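Local coordinates for protein N-alpha-acetyltransferase 35, NatC auxiliary subunit (Saccharomyces cerevisiae, PDB 6YGA) that serves as the auxiliary subunit of the NatC N-terminal acetyltransferase, which acetylates the N-terminal methionine of the L-A virus Gag protein, at residues 468-473 against 603-608; 448-453 against 589-594; 556-561 against 723-728. One frame throughout, in Å; residues are numbered along the deposited sequence.

Contact 1: 468-473 against 603-608; sequences MFWYVY and YEVFQQ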
loop_
_atom_site.group_PDB
_atom_site.type_symbol
_atom_site.label_atom_id
_atom_site.label_comp_id
_atom_site.label_asym_id
_atom_site.label_seq_id
_atom_site.Cartn_x
_atom_site.Cartn_y
_atom_site.Cartn_z
HETATM N N MSE B 468 -13.130 20.252 0.406
HETATM C CA MSE B 468 -13.470 18.874 0.749
HETATM C C MSE B 468 -14.474 18.789 1.900
HETATM O O MSE B 468 -15.449 18.042 1.829
HETATM C CB MSE B 468 -12.211 18.091 1.103
HETATM C CG MSE B 468 -11.219 17.963 -0.045
HETATM SE SE MSE B 468 -12.050 17.297 -1.684
HETATM C CE MSE B 468 -12.825 15.646 -0.998
ATOM N N PHE B 469 -14.236 19.559 2.962
ATOM C CA PHE B 469 -15.141 19.511 4.105
ATOM C C PHE B 469 -16.528 20.020 3.735
ATOM O O PHE B 469 -17.534 19.471 4.195
ATOM C CB PHE B 469 -14.558 20.301 5.275
ATOM C CG PHE B 469 -13.593 19.513 6.111
ATOM C CD1 PHE B 469 -13.895 18.221 6.514
ATOM C CD2 PHE B 469 -12.373 20.055 6.475
ATOM C CE1 PHE B 469 -13.003 17.491 7.281
ATOM C CE2 PHE B 469 -11.481 19.335 7.243
ATOM C CZ PHE B 469 -11.793 18.050 7.644
ATOM N N TRP B 470 -16.611 21.053 2.897
ATOM C CA TRP B 470 -17.931 21.528 2.501
ATOM C C TRP B 470 -18.592 20.561 1.530
ATOM O O TRP B 470 -19.817 20.390 1.557
ATOM C CB TRP B 470 -17.852 22.922 1.886
ATOM C CG TRP B 470 -19.205 23.413 1.481
ATOM C CD1 TRP B 470 -20.144 23.983 2.288
ATOM C CD2 TRP B 470 -19.787 23.346 0.173
ATOM N NE1 TRP B 470 -21.271 24.283 1.564
ATOM C CE2 TRP B 470 -21.076 23.903 0.261
ATOM C CE3 TRP B 470 -19.339 22.872 -1.063
ATOM C CZ2 TRP B 470 -21.922 24.005 -0.840
ATOM C CZ3 TRP B 470 -20.180 22.972 -2.154
ATOM C CH2 TRP B 470 -21.457 23.535 -2.035
ATOM N N TYR B 471 -17.802 19.924 0.663
ATOM C CA TYR B 471 -18.371 18.931 -0.239
ATOM C C TYR B 471 -18.923 17.743 0.536
ATOM O O TYR B 471 -19.979 17.205 0.188
ATOM C CB TYR B 471 -17.325 18.480 -1.260
ATOM C CG TYR B 471 -17.826 17.424 -2.217
ATOM C CD1 TYR B 471 -18.863 17.694 -3.099
ATOM C CD2 TYR B 471 -17.259 16.158 -2.240
ATOM C CE1 TYR B 471 -19.326 16.732 -3.972
ATOM C CE2 TYR B 471 -17.710 15.190 -3.112
ATOM C CZ TYR B 471 -18.744 15.481 -3.975
ATOM O OH TYR B 471 -19.195 14.517 -4.844
ATOM N N VAL B 472 -18.235 17.331 1.604
ATOM C CA VAL B 472 -18.723 16.210 2.401
ATOM C C VAL B 472 -19.940 16.627 3.216
ATOM O O VAL B 472 -20.882 15.847 3.393
ATOM C CB VAL B 472 -17.596 15.651 3.289
ATOM C CG1 VAL B 472 -18.125 14.548 4.197
ATOM C CG2 VAL B 472 -16.479 15.118 2.417
ATOM N N TYR B 473 -19.945 17.864 3.717
ATOM C CA TYR B 473 -21.158 18.415 4.310
ATOM C C TYR B 473 -22.309 18.380 3.311
ATOM O O TYR B 473 -23.417 17.938 3.634
ATOM C CB TYR B 473 -20.897 19.842 4.787
ATOM C CG TYR B 473 -22.138 20.585 5.214
ATOM C CD1 TYR B 473 -22.675 20.408 6.481
ATOM C CD2 TYR B 473 -22.770 21.469 4.351
ATOM C CE1 TYR B 473 -23.811 21.088 6.876
ATOM C CE2 TYR B 473 -23.906 22.154 4.736
ATOM C CZ TYR B 473 -24.422 21.961 6.001
ATOM O OH TYR B 473 -25.552 22.637 6.394
ATOM N N TYR B 603 -17.844 24.893 -10.062
ATOM C CA TYR B 603 -16.779 25.689 -9.463
ATOM C C TYR B 603 -17.320 26.992 -8.880
ATOM O O TYR B 603 -16.916 27.409 -7.789
ATOM C CB TYR B 603 -15.702 25.956 -10.514
ATOM C CG TYR B 603 -14.592 26.882 -10.085
ATOM C CD1 TYR B 603 -13.491 26.404 -9.387
ATOM C CD2 TYR B 603 -14.628 28.231 -10.406
ATOM C CE1 TYR B 603 -12.466 27.249 -9.006
ATOM C CE2 TYR B 603 -13.612 29.083 -10.031
ATOM C CZ TYR B 603 -12.533 28.588 -9.332
ATOM O OH TYR B 603 -11.523 29.445 -8.962
ATOM N N GLU B 604 -18.260 27.630 -9.581
ATOM C CA GLU B 604 -18.812 28.895 -9.106
ATOM C C GLU B 604 -19.582 28.727 -7.801
ATOM O O GLU B 604 -19.604 29.645 -6.972
ATOM C CB GLU B 604 -19.711 29.511 -10.179
ATOM C CG GLU B 604 -18.973 30.020 -11.416
ATOM C CD GLU B 604 -18.654 28.924 -12.420
ATOM O OE1 GLU B 604 -19.003 27.752 -12.162
ATOM O OE2 GLU B 604 -18.058 29.241 -13.472
ATOM N N VAL B 605 -20.217 27.571 -7.596
ATOM C CA VAL B 605 -20.959 27.346 -6.357
ATOM C C VAL B 605 -20.004 27.227 -5.176
ATOM O O VAL B 605 -20.277 27.748 -4.086
ATOM C CB VAL B 605 -21.857 26.102 -6.489
ATOM C CG1 VAL B 605 -22.622 25.855 -5.197
ATOM C CG2 VAL B 605 -22.818 26.263 -7.659
ATOM N N PHE B 606 -18.871 26.541 -5.369
ATOM C CA PHE B 606 -17.854 26.468 -4.324
ATOM C C PHE B 606 -17.384 27.859 -3.916
ATOM O O PHE B 606 -17.225 28.145 -2.724
ATOM C CB PHE B 606 -16.662 25.633 -4.797
ATOM C CG PHE B 606 -16.838 24.142 -4.635
ATOM C CD1 PHE B 606 -17.437 23.385 -5.634
ATOM C CD2 PHE B 606 -16.369 23.493 -3.501
ATOM C CE1 PHE B 606 -17.585 22.012 -5.492
ATOM C CE2 PHE B 606 -16.516 22.118 -3.353
ATOM C CZ PHE B 606 -17.124 21.378 -4.351
ATOM N N GLN B 607 -17.153 28.736 -4.896
ATOM C CA GLN B 607 -16.652 30.073 -4.593
ATOM C C GLN B 607 -17.702 30.904 -3.867
ATOM O O GLN B 607 -17.399 31.579 -2.877
ATOM C CB GLN B 607 -16.210 30.772 -5.880
ATOM C CG GLN B 607 -15.275 29.945 -6.743
ATOM C CD GLN B 607 -14.048 29.480 -5.989
ATOM O OE1 GLN B 607 -13.391 30.263 -5.300
ATOM N NE2 GLN B 607 -13.731 28.195 -6.112
ATOM N N GLN B 608 -18.948 30.864 -4.346
ATOM C CA GLN B 608 -19.995 31.683 -3.746
ATOM C C GLN B 608 -20.296 31.239 -2.321
ATOM O O GLN B 608 -20.497 32.075 -1.434
ATOM C CB GLN B 608 -21.257 31.632 -4.608
ATOM C CG GLN B 608 -22.406 32.463 -4.066
ATOM C CD GLN B 608 -22.070 33.940 -3.980
ATOM O OE1 GLN B 608 -21.302 34.464 -4.788
ATOM N NE2 GLN B 608 -22.646 34.619 -2.996
#

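Contact 2: 448-453 against 589-594; sequences IEFSLK and FKPFNS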
loop_
_atom_site.group_PDB
_atom_site.type_symbol
_atom_site.label_atom_id
_atom_site.label_comp_id
_atom_site.label_asym_id
_atom_site.label_seq_id
_atom_site.Cartn_x
_atom_site.Cartn_y
_atom_site.Cartn_z
ATOM N N ILE B 448 -18.698 9.618 0.646
ATOM C CA ILE B 448 -18.327 10.335 1.860
ATOM C C ILE B 448 -17.090 9.710 2.492
ATOM O O ILE B 448 -16.142 10.409 2.866
ATOM C CB ILE B 448 -19.515 10.363 2.839
ATOM C CG1 ILE B 448 -20.639 11.248 2.286
ATOM C CG2 ILE B 448 -19.069 10.813 4.217
ATOM C CD1 ILE B 448 -21.960 11.086 3.010
ATOM N N GLU B 449 -17.081 8.379 2.614
ATOM C CA GLU B 449 -15.937 7.690 3.202
ATOM C C GLU B 449 -14.675 7.911 2.378
ATOM O O GLU B 449 -13.590 8.123 2.932
ATOM C CB GLU B 449 -16.243 6.197 3.334
ATOM C CG GLU B 449 -15.088 5.353 3.854
ATOM C CD GLU B 449 -14.900 5.469 5.356
ATOM O OE1 GLU B 449 -15.744 6.105 6.022
ATOM O OE2 GLU B 449 -13.910 4.915 5.871
ATOM N N PHE B 450 -14.801 7.875 1.049
ATOM C CA PHE B 450 -13.654 8.114 0.179
ATOM C C PHE B 450 -13.089 9.517 0.372
ATOM O O PHE B 450 -11.867 9.708 0.362
ATOM C CB PHE B 450 -14.063 7.891 -1.278
ATOM C CG PHE B 450 -13.034 8.333 -2.279
ATOM C CD1 PHE B 450 -11.910 7.563 -2.525
ATOM C CD2 PHE B 450 -13.207 9.507 -2.993
ATOM C CE1 PHE B 450 -10.969 7.964 -3.455
ATOM C CE2 PHE B 450 -12.271 9.915 -3.921
ATOM C CZ PHE B 450 -11.150 9.144 -4.154
ATOM N N SER B 451 -13.960 10.511 0.559
ATOM C CA SER B 451 -13.495 11.891 0.669
ATOM C C SER B 451 -12.819 12.144 2.011
ATOM O O SER B 451 -11.732 12.730 2.068
ATOM C CB SER B 451 -14.661 12.858 0.473
ATOM O OG SER B 451 -15.272 12.687 -0.793
ATOM N N LEU B 452 -13.460 11.728 3.108
ATOM C CA LEU B 452 -12.882 11.954 4.429
ATOM C C LEU B 452 -11.592 11.167 4.615
ATOM O O LEU B 452 -10.697 11.606 5.344
ATOM C CB LEU B 452 -13.891 11.589 5.519
ATOM C CG LEU B 452 -15.185 12.411 5.583
ATOM C CD1 LEU B 452 -16.119 11.876 6.660
ATOM C CD2 LEU B 452 -14.887 13.886 5.816
ATOM N N LYS B 453 -11.472 10.010 3.959
ATOM C CA LYS B 453 -10.262 9.208 4.097
ATOM C C LYS B 453 -9.036 9.958 3.588
ATOM O O LYS B 453 -7.916 9.699 4.046
ATOM C CB LYS B 453 -10.444 7.876 3.363
ATOM C CG LYS B 453 -9.235 6.966 3.397
ATOM C CD LYS B 453 -8.991 6.399 4.774
ATOM C CE LYS B 453 -7.687 5.628 4.798
ATOM N NZ LYS B 453 -7.410 5.061 6.142
ATOM N N PHE B 589 -11.672 17.119 -7.798
ATOM C CA PHE B 589 -13.006 16.541 -7.766
ATOM C C PHE B 589 -13.302 15.669 -8.981
ATOM O O PHE B 589 -14.458 15.282 -9.189
ATOM C CB PHE B 589 -14.045 17.654 -7.635
ATOM C CG PHE B 589 -14.011 18.352 -6.303
ATOM C CD1 PHE B 589 -13.179 19.440 -6.092
ATOM C CD2 PHE B 589 -14.801 17.904 -5.257
ATOM C CE1 PHE B 589 -13.145 20.076 -4.864
ATOM C CE2 PHE B 589 -14.773 18.533 -4.027
ATOM C CZ PHE B 589 -13.944 19.621 -3.828
ATOM N N LYS B 590 -12.285 15.355 -9.781
ATOM C CA LYS B 590 -12.455 14.427 -10.897
ATOM C C LYS B 590 -13.119 13.104 -10.515
ATOM O O LYS B 590 -13.952 12.626 -11.302
ATOM C CB LYS B 590 -11.088 14.184 -11.556
ATOM C CG LYS B 590 -11.104 13.303 -12.800
ATOM C CD LYS B 590 -9.702 13.217 -13.392
ATOM C CE LYS B 590 -9.679 12.460 -14.707
ATOM N NZ LYS B 590 -9.993 11.013 -14.541
ATOM N N PRO B 591 -12.825 12.468 -9.370
ATOM C CA PRO B 591 -13.506 11.195 -9.065
ATOM C C PRO B 591 -15.022 11.295 -8.978
ATOM O O PRO B 591 -15.706 10.285 -9.177
ATOM C CB PRO B 591 -12.905 10.790 -7.713
ATOM C CG PRO B 591 -11.582 11.425 -7.689
ATOM C CD PRO B 591 -11.752 12.741 -8.393
ATOM N N PHE B 592 -15.570 12.467 -8.675
ATOM C CA PHE B 592 -17.010 12.625 -8.529
ATOM C C PHE B 592 -17.651 13.237 -9.766
ATOM O O PHE B 592 -18.842 13.562 -9.741
ATOM C CB PHE B 592 -17.322 13.481 -7.299
ATOM C CG PHE B 592 -16.408 13.222 -6.126
ATOM C CD1 PHE B 592 -16.646 12.167 -5.258
ATOM C CD2 PHE B 592 -15.314 14.042 -5.886
ATOM C CE1 PHE B 592 -15.808 11.932 -4.177
ATOM C CE2 PHE B 592 -14.472 13.812 -4.809
ATOM C CZ PHE B 592 -14.720 12.757 -3.953
ATOM N N ASN B 593 -16.893 13.387 -10.852
ATOM C CA ASN B 593 -17.365 14.188 -11.975
ATOM C C ASN B 593 -18.442 13.471 -12.780
ATOM O O ASN B 593 -19.331 14.121 -13.339
ATOM C CB ASN B 593 -16.184 14.564 -12.870
ATOM C CG ASN B 593 -16.533 15.639 -13.866
ATOM O OD1 ASN B 593 -17.417 16.464 -13.629
ATOM N ND2 ASN B 593 -15.842 15.635 -15.000
ATOM N N SER B 594 -18.390 12.145 -12.842
ATOM C CA SER B 594 -19.325 11.373 -13.648
ATOM C C SER B 594 -20.546 10.897 -12.869
ATOM O O SER B 594 -21.386 10.189 -13.436
ATOM C CB SER B 594 -18.604 10.173 -14.265
ATOM O OG SER B 594 -17.539 10.610 -15.090
#

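Contact 3: 556-561 against 723-728; sequences VFQFAI and PIQTLR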
loop_
_atom_site.group_PDB
_atom_site.type_symbol
_atom_site.label_atom_id
_atom_site.label_comp_id
_atom_site.label_asym_id
_atom_site.label_seq_id
_atom_site.Cartn_x
_atom_site.Cartn_y
_atom_site.Cartn_z
ATOM N N VAL B 556 -15.667 23.872 8.194
ATOM C CA VAL B 556 -15.894 24.944 7.227
ATOM C C VAL B 556 -15.902 26.303 7.923
ATOM O O VAL B 556 -15.280 27.263 7.453
ATOM C CB VAL B 556 -17.199 24.694 6.446
ATOM C CG1 VAL B 556 -17.598 25.923 5.639
ATOM C CG2 VAL B 556 -17.042 23.487 5.526
ATOM N N PHE B 557 -16.597 26.402 9.060
ATOM C CA PHE B 557 -16.585 27.651 9.820
ATOM C C PHE B 557 -15.173 28.017 10.267
ATOM O O PHE B 557 -14.771 29.183 10.187
ATOM C CB PHE B 557 -17.512 27.546 11.030
ATOM C CG PHE B 557 -18.926 27.964 10.751
ATOM C CD1 PHE B 557 -19.242 29.298 10.557
ATOM C CD2 PHE B 557 -19.941 27.024 10.695
ATOM C CE1 PHE B 557 -20.545 29.688 10.305
ATOM C CE2 PHE B 557 -21.245 27.407 10.444
ATOM C CZ PHE B 557 -21.547 28.741 10.248
ATOM N N GLN B 558 -14.407 27.032 10.743
ATOM C CA GLN B 558 -13.036 27.290 11.168
ATOM C C GLN B 558 -12.204 27.848 10.020
ATOM O O GLN B 558 -11.447 28.810 10.196
ATOM C CB GLN B 558 -12.413 26.004 11.710
ATOM C CG GLN B 558 -11.023 26.183 12.283
ATOM C CD GLN B 558 -11.025 27.022 13.543
ATOM O OE1 GLN B 558 -11.144 26.497 14.650
ATOM N NE2 GLN B 558 -10.894 28.335 13.381
ATOM N N PHE B 559 -12.332 27.248 8.834
ATOM C CA PHE B 559 -11.614 27.742 7.664
ATOM C C PHE B 559 -12.018 29.176 7.341
ATOM O O PHE B 559 -11.165 30.024 7.059
ATOM C CB PHE B 559 -11.877 26.822 6.469
ATOM C CG PHE B 559 -11.074 27.158 5.238
ATOM C CD1 PHE B 559 -11.502 28.139 4.357
ATOM C CD2 PHE B 559 -9.901 26.472 4.949
ATOM C CE1 PHE B 559 -10.774 28.440 3.221
ATOM C CE2 PHE B 559 -9.171 26.767 3.813
ATOM C CZ PHE B 559 -9.606 27.754 2.948
ATOM N N ALA B 560 -13.325 29.462 7.384
ATOM C CA ALA B 560 -13.824 30.790 7.032
ATOM C C ALA B 560 -13.347 31.853 8.015
ATOM O O ALA B 560 -13.113 33.004 7.625
ATOM C CB ALA B 560 -15.350 30.766 6.967
ATOM N N ILE B 561 -13.197 31.488 9.290
ATOM C CA ILE B 561 -12.614 32.404 10.264
ATOM C C ILE B 561 -11.156 32.683 9.919
ATOM O O ILE B 561 -10.706 33.834 9.950
ATOM C CB ILE B 561 -12.773 31.836 11.687
ATOM C CG1 ILE B 561 -14.244 31.876 12.117
ATOM C CG2 ILE B 561 -11.894 32.591 12.677
ATOM C CD1 ILE B 561 -14.531 31.115 13.395
ATOM N N PRO B 723 -8.953 16.569 10.745
ATOM C CA PRO B 723 -7.766 17.148 11.382
ATOM C C PRO B 723 -8.050 18.536 11.932
ATOM O O PRO B 723 -9.032 19.192 11.579
ATOM C CB PRO B 723 -6.740 17.202 10.244
ATOM C CG PRO B 723 -7.560 17.260 9.007
ATOM C CD PRO B 723 -8.788 16.438 9.288
ATOM N N ILE B 724 -7.164 18.982 12.815
ATOM C CA ILE B 724 -7.291 20.284 13.458
ATOM C C ILE B 724 -6.527 21.309 12.629
ATOM O O ILE B 724 -5.319 21.168 12.411
ATOM C CB ILE B 724 -6.765 20.242 14.901
ATOM C CG1 ILE B 724 -7.376 19.064 15.666
ATOM C CG2 ILE B 724 -7.056 21.552 15.614
ATOM C CD1 ILE B 724 -8.867 19.158 15.854
ATOM N N GLN B 725 -7.227 22.342 12.166
ATOM C CA GLN B 725 -6.608 23.414 11.387
ATOM C C GLN B 725 -5.869 24.332 12.354
ATOM O O GLN B 725 -6.481 25.166 13.026
ATOM C CB GLN B 725 -7.660 24.165 10.579
ATOM C CG GLN B 725 -8.432 23.278 9.607
ATOM C CD GLN B 725 -9.505 24.028 8.838
ATOM O OE1 GLN B 725 -9.219 24.981 8.113
ATOM N NE2 GLN B 725 -10.751 23.594 8.992
ATOM N N THR B 726 -4.546 24.185 12.412
ATOM C CA THR B 726 -3.719 24.772 13.458
ATOM C C THR B 726 -2.853 25.899 12.911
ATOM O O THR B 726 -2.247 25.770 11.843
ATOM C CB THR B 726 -2.828 23.698 14.095
ATOM O OG1 THR B 726 -3.633 22.566 14.449
ATOM C CG2 THR B 726 -2.131 24.233 15.342
ATOM N N LEU B 727 -2.803 27.006 13.649
ATOM C CA LEU B 727 -1.881 28.090 13.344
ATOM C C LEU B 727 -0.478 27.699 13.775
ATOM O O LEU B 727 -0.299 27.015 14.781
ATOM C CB LEU B 727 -2.291 29.373 14.066
ATOM C CG LEU B 727 -3.501 30.095 13.489
ATOM C CD1 LEU B 727 -3.765 31.386 14.238
ATOM C CD2 LEU B 727 -3.258 30.356 12.020
ATOM N N ARG B 728 0.516 28.141 13.012
ATOM C CA ARG B 728 1.904 27.917 13.386
ATOM C C ARG B 728 2.751 29.047 12.824
ATOM O O ARG B 728 2.549 29.478 11.686
ATOM C CB ARG B 728 2.410 26.552 12.900
ATOM C CG ARG B 728 2.409 25.500 14.002
ATOM C CD ARG B 728 2.556 24.084 13.481
ATOM N NE ARG B 728 2.111 23.116 14.481
ATOM C CZ ARG B 728 2.061 21.801 14.288
ATOM N NH1 ARG B 728 2.433 21.281 13.125
ATOM N NH2 ARG B 728 1.636 21.006 15.260
#

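Contact 1: 468-473 against 603-608
Helix segments 468-473 and 603-608 cross steeply, their axes 11.4 Å apart at closest and their N-to-C directions 104° apart, with the CA atoms of Trp470 and Phe606 nearest, 8.4 Å apart. Aromatic side chains span most of this spacing. The indole of Trp470 reaches across with CG anti to the backbone N (chi1 -180°), a setting that sends its six-membered ring toward the short helix. There it meets Phe606 in a T-shaped (edge-to-face) pair: the edge of the indole points at the phenyl face, CZ3 standing 3.9 Å above the plane over the ring centre. The two ring centroids are 5.1 Å apart and the planes 72° apart; the closest atoms are Trp470 CE3 and Phe606 CE2, at 3.7 Å. Farther along the indole, CH2 touches Val605 CG1 at 4.1 Å, the two side chains crossing at about a right angle. Tyr471 adds a lighter contact, its CB lying 4.2 Å from Phe606 CZ near the plane of the phenyl ring, at the edge. Phe606 is also met edge-to-face by the ring of His585, from the preceding helix 581-588. No hydrogen bond joins the two segments. Cohesion across this crossing therefore comes from hydrophobic burial and probably from the indole edge, with CZ3 over the phenyl pi face.

Contact 2: 448-453 against 589-594
Ser451 OG, hydrogen-bonded to the carbonyl oxygen of Met447 one turn earlier in the same helix, also comes obliquely to the CZ end of the Phe592 ring, 3.2 Å from its CZ and 3.5 Å from its CE1. With chi1 at -59° OG sits beside the backbone N, within bonding reach of the preceding turn, while its oxygen abuts the phenyl carbons. The buried hydroxyl thus has a polar partner although its neighbour across the contact is aromatic. Phe592 CZ also packs on Phe450, lying in the plane of that ring at its edge, 3.7 Å from CD2. The two phenyl planes stand 65° apart with centroids 5.8 Å apart. Farther round the Phe450 ring, CE2 touches Pro591 CB at 3.9 Å, the two side chains crossing at about a right angle. Arg410 of helix 406-429 makes a cation-pi contact with Phe450. The bond from Phe592 N to Phe589 O closes the short 3-10 turn 590-592, from which consecutive Pro591 and Phe592 meet the helix. This is a turn after helix 581-588 packed onto helix 433-456 within the alpha-helical, TPR-like region of the Naa35 family.

Contact 3: 556-561 against 723-728
Strand 724-729, one half of the antiparallel two-stranded sheet near the C-terminus, lies beside the long helix 511-564 and reaches it through Gln725, which touches Gln558 and Phe559. The CA atoms of Gln725 and Gln558, 7.5 Å apart, are the closest CA pair between the segments. Gln725 sets out toward the helix and is extended beyond CG, which carries its terminal amide to the helix surface. There the two ends of the amide part company. OE1 lies at the edge of the Phe559 ring, near its plane, 3.6 Å from CD2 and also 3.6 Å from CB of Phe559; ring and amide planes are 41° apart. NE2 lies 4.0 Å from Gln558 CB and is hydrogen-bonded to Glu555 OE1 on the same helix, a bond that probably helps fix the rotation of the amide. One strand side chain thus meets three residues of the helix, by a hydrogen bond to Glu555 and by packing on Gln558 and Phe559. The sheet itself is built on the other strand, 708-713: Ile724, Thr726 and Arg728 make backbone hydrogen bonds with Val713, Glu711 and Lys709, while the carbonyl oxygen of Gln725 receives a bond from Asn688 ND2 of helix 668-701. Gln558 and Gln725 slide past each other in opposite directions, their amide planes nearly perpendicular at 83°. The bend of Gln558 at chi2 (67°) turns its amide aside, and its side chain packs on Asn688, Ser689 and Ile692 of helix 668-701.

Helix 465-506 ties the three contacts together. Contacts 1 and 2 have centres 13 Å apart and touch directly: Tyr471 OH is 3.3 Å from Phe592 CB, and Val472 CG2 is 3.5 Å from Ser451 CB. Phe606 and Phe589 also meet, continuing the aromatic packing from helix 603-613 to the turn of contact 2. Contact 3, 16 Å from contact 1 between centres, joins it through Val556 CG2, 3.6 Å from Trp470 N, and through Phe469 against Pro723. Contacts 2 and 3 do not touch; their nearest atoms are about 7 Å apart. A bound 1,2-ethanediol, probably from the crystallisation liquor, lies about 3 Å from the Pro591 side chain.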